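Local coordinates for endolysin PlyC, small cell-wall binding subunit (Streptococcus phage C1, PDB 4F87), which forms the homooctameric ring of the phage endolysin PlyC that binds the streptococcal cell wall, so that the holoenzyme can degrade host peptidoglycan during lysis, at residues B[12-17]-B[31-36]; B[18-23]-B[55-60]. All blocks are in the same frame, centred on the assembly; numbering follows the deposited sequence. Where two conformers were deposited one is given.

Contact 1: B[12-17]-B[31-36]; sequences SGVQGF and AFINGV
Asn34 and the backbone of residues 13-15 meet through both ends of one side-chain amide. Its ND2 donates to Gly13 O at 3.2 Å, nearly straight and within the planes of both the amide and the carbonyl, while OD1 accepts Gln15 N at 2.9 Å, the donor tilted 23° from the carbonyl plane. With CG beside its own backbone N (chi1 -62°), the amide lies next to the incoming chain and spans Val14. These two bonds fix the rotation of the amide and decide which end is oxygen, and Asn34 N adds a third by donating to Gln15 O at 2.8 Å. The same carbonyl takes a hydrogen from a water that in turn accepts from Gly35 N, so the type I' turn of residues 33-36 is tied to the loop entering strand 16-20.

Main-chain pairing continues this junction. Phe17 and Phe32 form an antiparallel hydrogen-bonded pair with bonds in both directions, and Gly16 faces Ile33 as a non-hydrogen-bonded pair. Gly16 CA, which carries no side chain, lies only 3.1 Å from Phe32 O in a CA-H...O contact.

Apolar packing falls on two faces. Phe17 and Phe32 run side by side on one, CZ of the first 3.6 Å from CD2 of the second, with ring planes at an oblique 51°. On the other, Val14 CG1 reaches Ile33 CG2 at 3.8 Å.

The hairpin of strands 16-20 and 29-33 is thus closed at its open end. Both phenylalanines pack on Ile66 and Met70 of helix 63-70, strand 36-40 flanks strand 29-33, and Val14 touches Phe17 of a neighbouring subunit.

Contact 2: B[18-23]-B[55-60]; sequences LFHTDG and SINISK
Strands 18-20 and 55-57 run parallel, their axes 4.7 Å apart at closest approach and 28° from exact alignment, with Leu18 beside Ser55, Phe19 beside Ile56 and His20 beside Asn57. Ile56 N donates to Leu18 O in an almost straight bond, and Ile58 N donates to His20 O from well above the carbonyl plane. Between them the bond from His20 N to Ile56 O is weak at 3.4 Å, but Phe19 CA adds a CA-H...O contact to the same oxygen at 3.2 Å.

On the face of Phe19 and Ile56, Ile58 CD1 lies 3.6 Å from Phe19 CB, and the two side chains cross at a slant. The other face, with Leu18, Ser55, His20 and Asn57, is more polar. With CG between the backbone N and the carbonyl carbon (chi1 74°), the His20 ring lies alongside the Asn57 amide, their planes 57° apart. Water lies at the ring edge, 2.7 Å from His20 ND1, and also bonds Ser55 OG and donates to Ile56 O. Ser55 OG has a further partner in Gln50, and the imidazole stacks on Tyr29.

Beyond the strands, Thr21 OG1 accepts from Gly23 N in an ST turn, and a water connects this hydroxyl to Lys60 N. Glu44 of a neighbouring subunit also bonds Thr21 OG1.

Water therefore supplements the weak central backbone bond, and an intersubunit carboxylate helps fix the loop. The polar face of the strand pair lies next to Tyr29, and the contact itself includes Lys60; both residues interact with the host cell wall.

From the N terminus, the chain passes through 12-17 and directly into 18-23, so one continuous run opens both contacts. Residues 31-36 return first and close contact 1 as a beta hairpin, after 13 residues; 55-60 return only after strand 36-40 and helix 43-50, closing contact 2 as a much longer loop. The segments therefore alternate and the closures cross. Strand 16-20, pairing antiparallel on one edge and parallel on the other, is an inner strand of the mixed sheet, shared by both contacts. The contacts also touch directly, Phe32 CD2 lying 3.5 Å from Phe19 CE2 and Phe17 CE1 3.7 Å from Ile58 CD1, beneath helix 63-70.

Contact 1: B[12-17]-B[31-36]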
# COMPACT_ATOMS: atom_id res chain seq x y z
N SER B 12 -6.42 9.40 8.76
CA SER B 12 -7.64 10.01 9.28
C SER B 12 -8.86 9.10 9.31
O SER B 12 -9.84 9.46 9.96
CB SER B 12 -7.96 11.28 8.52
OG SER B 12 -8.42 10.92 7.23
N GLY B 13 -8.87 8.05 8.53
CA GLY B 13 -10.05 7.19 8.40
C GLY B 13 -11.16 7.90 7.63
O GLY B 13 -12.34 7.58 7.81
N VAL B 14 -10.79 8.91 6.80
CA VAL B 14 -11.74 9.69 6.01
C VAL B 14 -11.28 9.74 4.57
O VAL B 14 -10.12 10.09 4.30
CB VAL B 14 -11.90 11.14 6.55
CG1 VAL B 14 -12.85 11.98 5.67
CG2 VAL B 14 -12.38 11.15 8.00
N GLN B 15 -12.17 9.39 3.65
CA GLN B 15 -11.92 9.49 2.21
C GLN B 15 -13.04 10.32 1.63
O GLN B 15 -14.21 10.05 1.90
CB GLN B 15 -11.89 8.11 1.52
CG GLN B 15 -10.63 7.33 1.87
CD GLN B 15 -10.61 5.97 1.22
OE1 GLN B 15 -10.73 5.84 0.00
NE2 GLN B 15 -10.43 4.93 2.01
N GLY B 16 -12.70 11.34 0.85
CA GLY B 16 -13.74 12.16 0.24
C GLY B 16 -13.24 13.53 -0.11
O GLY B 16 -12.04 13.75 -0.24
N PHE B 17 -14.18 14.47 -0.27
CA PHE B 17 -13.81 15.81 -0.63
C PHE B 17 -14.93 16.76 -0.29
O PHE B 17 -16.10 16.37 -0.23
CB PHE B 17 -13.49 15.93 -2.16
CG PHE B 17 -14.57 15.42 -3.08
CD1 PHE B 17 -15.59 16.26 -3.51
CD2 PHE B 17 -14.56 14.11 -3.53
CE1 PHE B 17 -16.61 15.79 -4.33
CE2 PHE B 17 -15.56 13.65 -4.41
CZ PHE B 17 -16.57 14.50 -4.80
N ALA B 31 -20.04 17.96 1.29
CA ALA B 31 -18.91 17.05 1.25
C ALA B 31 -19.37 15.65 0.99
O ALA B 31 -20.51 15.30 1.31
CB ALA B 31 -18.14 17.07 2.57
N PHE B 32 -18.48 14.83 0.42
CA PHE B 32 -18.64 13.39 0.41
C PHE B 32 -17.64 12.90 1.44
O PHE B 32 -16.45 13.26 1.38
CB PHE B 32 -18.32 12.75 -0.96
CG PHE B 32 -19.46 12.88 -1.91
CD1 PHE B 32 -20.52 11.98 -1.88
CD2 PHE B 32 -19.50 13.91 -2.83
CE1 PHE B 32 -21.59 12.12 -2.77
CE2 PHE B 32 -20.58 14.06 -3.71
CZ PHE B 32 -21.62 13.17 -3.65
N ILE B 33 -18.11 12.18 2.45
CA ILE B 33 -17.22 11.63 3.49
C ILE B 33 -17.54 10.15 3.58
O ILE B 33 -18.67 9.78 3.94
CB ILE B 33 -17.36 12.37 4.86
CG1 ILE B 33 -16.82 13.82 4.74
CG2 ILE B 33 -16.62 11.57 5.99
CD1 ILE B 33 -17.06 14.69 5.85
N ASN B 34 -16.57 9.31 3.21
CA ASN B 34 -16.74 7.87 3.22
C ASN B 34 -18.00 7.42 2.44
O ASN B 34 -18.75 6.55 2.90
CB ASN B 34 -16.69 7.33 4.67
CG ASN B 34 -15.34 7.60 5.32
OD1 ASN B 34 -14.34 7.81 4.65
ND2 ASN B 34 -15.27 7.52 6.65
N GLY B 35 -18.22 8.08 1.30
CA GLY B 35 -19.35 7.77 0.42
C GLY B 35 -20.70 8.29 0.87
O GLY B 35 -21.71 7.92 0.26
N VAL B 36 -20.73 9.16 1.89
CA VAL B 36 -21.96 9.78 2.39
C VAL B 36 -21.90 11.26 2.09
O VAL B 36 -20.97 11.95 2.50
CB VAL B 36 -22.14 9.50 3.91
CG1 VAL B 36 -23.39 10.21 4.46
CG2 VAL B 36 -22.21 7.99 4.18
O HOH W 1 -16.26 9.72 -0.10

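Contact 2: B[18-23]-B[55-60]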
# COMPACT_ATOMS: atom_id res chain seq x y z
N LEU B 18 -14.56 18.02 -0.08
CA LEU B 18 -15.52 19.12 0.04
C LEU B 18 -15.80 19.63 -1.37
O LEU B 18 -14.91 19.58 -2.25
CB LEU B 18 -14.89 20.26 0.82
CG LEU B 18 -14.76 19.99 2.31
CD1 LEU B 18 -13.58 20.73 2.86
CD2 LEU B 18 -16.04 20.44 3.04
N PHE B 19 -17.02 20.15 -1.60
CA PHE B 19 -17.34 20.75 -2.88
C PHE B 19 -18.23 21.96 -2.72
O PHE B 19 -19.05 22.04 -1.79
CB PHE B 19 -17.93 19.72 -3.88
CG PHE B 19 -19.20 19.00 -3.50
CD1 PHE B 19 -20.42 19.34 -4.08
CD2 PHE B 19 -19.16 17.93 -2.60
CE1 PHE B 19 -21.57 18.62 -3.77
CE2 PHE B 19 -20.33 17.24 -2.27
CZ PHE B 19 -21.52 17.58 -2.87
N HIS B 20 -18.05 22.93 -3.61
CA HIS B 20 -18.87 24.13 -3.67
C HIS B 20 -18.78 24.67 -5.09
O HIS B 20 -17.90 24.25 -5.86
CB HIS B 20 -18.39 25.21 -2.66
CG HIS B 20 -17.13 25.90 -3.07
ND1 HIS B 20 -15.89 25.28 -2.95
CD2 HIS B 20 -16.95 27.12 -3.63
CE1 HIS B 20 -15.01 26.13 -3.42
NE2 HIS B 20 -15.59 27.26 -3.84
N THR B 21 -19.66 25.61 -5.43
CA THR B 21 -19.55 26.33 -6.69
C THR B 21 -19.29 27.79 -6.45
O THR B 21 -19.85 28.37 -5.50
CB THR B 21 -20.80 26.13 -7.59
OG1 THR B 21 -20.60 26.83 -8.82
CG2 THR B 21 -22.10 26.67 -6.98
N ASP B 22 -18.52 28.40 -7.34
CA ASP B 22 -18.31 29.85 -7.40
C ASP B 22 -19.19 30.48 -8.48
O ASP B 22 -19.03 31.67 -8.80
CB ASP B 22 -16.84 30.19 -7.61
CG ASP B 22 -15.96 29.86 -6.43
OD1 ASP B 22 -16.47 29.90 -5.29
OD2 ASP B 22 -14.76 29.58 -6.65
N GLY B 23 -20.15 29.71 -9.01
CA GLY B 23 -21.10 30.16 -10.02
C GLY B 23 -22.25 30.97 -9.46
O GLY B 23 -22.28 31.29 -8.27
N SER B 55 -10.56 19.95 -1.35
CA SER B 55 -11.70 20.85 -1.49
C SER B 55 -11.70 21.33 -2.95
O SER B 55 -10.73 21.93 -3.42
CB SER B 55 -11.52 22.01 -0.52
OG SER B 55 -12.59 22.92 -0.62
N ILE B 56 -12.72 20.92 -3.68
CA ILE B 56 -12.78 21.19 -5.12
C ILE B 56 -14.05 21.94 -5.49
O ILE B 56 -14.99 22.06 -4.69
CB ILE B 56 -12.63 19.87 -5.93
CG1 ILE B 56 -13.86 18.94 -5.75
CG2 ILE B 56 -11.29 19.17 -5.60
CD1 ILE B 56 -13.90 17.74 -6.76
N ASN B 57 -14.09 22.42 -6.72
CA ASN B 57 -15.25 23.13 -7.23
C ASN B 57 -16.09 22.21 -8.13
O ASN B 57 -15.52 21.50 -8.98
CB ASN B 57 -14.82 24.33 -8.06
CG ASN B 57 -14.33 25.51 -7.27
OD1 ASN B 57 -14.86 26.64 -7.41
ND2 ASN B 57 -13.26 25.34 -6.55
N ILE B 58 -17.41 22.22 -7.94
CA ILE B 58 -18.35 21.44 -8.74
C ILE B 58 -19.52 22.36 -9.05
O ILE B 58 -20.14 22.92 -8.13
CB ILE B 58 -18.83 20.15 -8.03
CG1 ILE B 58 -17.64 19.24 -7.69
CG2 ILE B 58 -19.86 19.40 -8.91
CD1 ILE B 58 -18.03 17.93 -7.02
N SER B 59 -19.82 22.55 -10.32
CA SER B 59 -20.94 23.38 -10.70
C SER B 59 -22.25 22.76 -10.18
O SER B 59 -22.36 21.52 -10.08
CB SER B 59 -20.96 23.49 -12.22
OG SER B 59 -22.01 24.27 -12.75
N LYS B 60 -23.26 23.59 -9.87
CA LYS B 60 -24.54 23.05 -9.43
C LYS B 60 -25.10 22.05 -10.45
O LYS B 60 -25.62 21.00 -10.06
CB LYS B 60 -25.53 24.18 -9.22
CG LYS B 60 -26.86 23.72 -8.61
CD LYS B 60 -27.76 24.92 -8.37
CE LYS B 60 -29.21 24.56 -8.17
NZ LYS B 60 -29.96 25.70 -7.58
O HOH W 2 -14.96 22.90 -2.02
O HOH W 3 -22.83 26.44 -10.39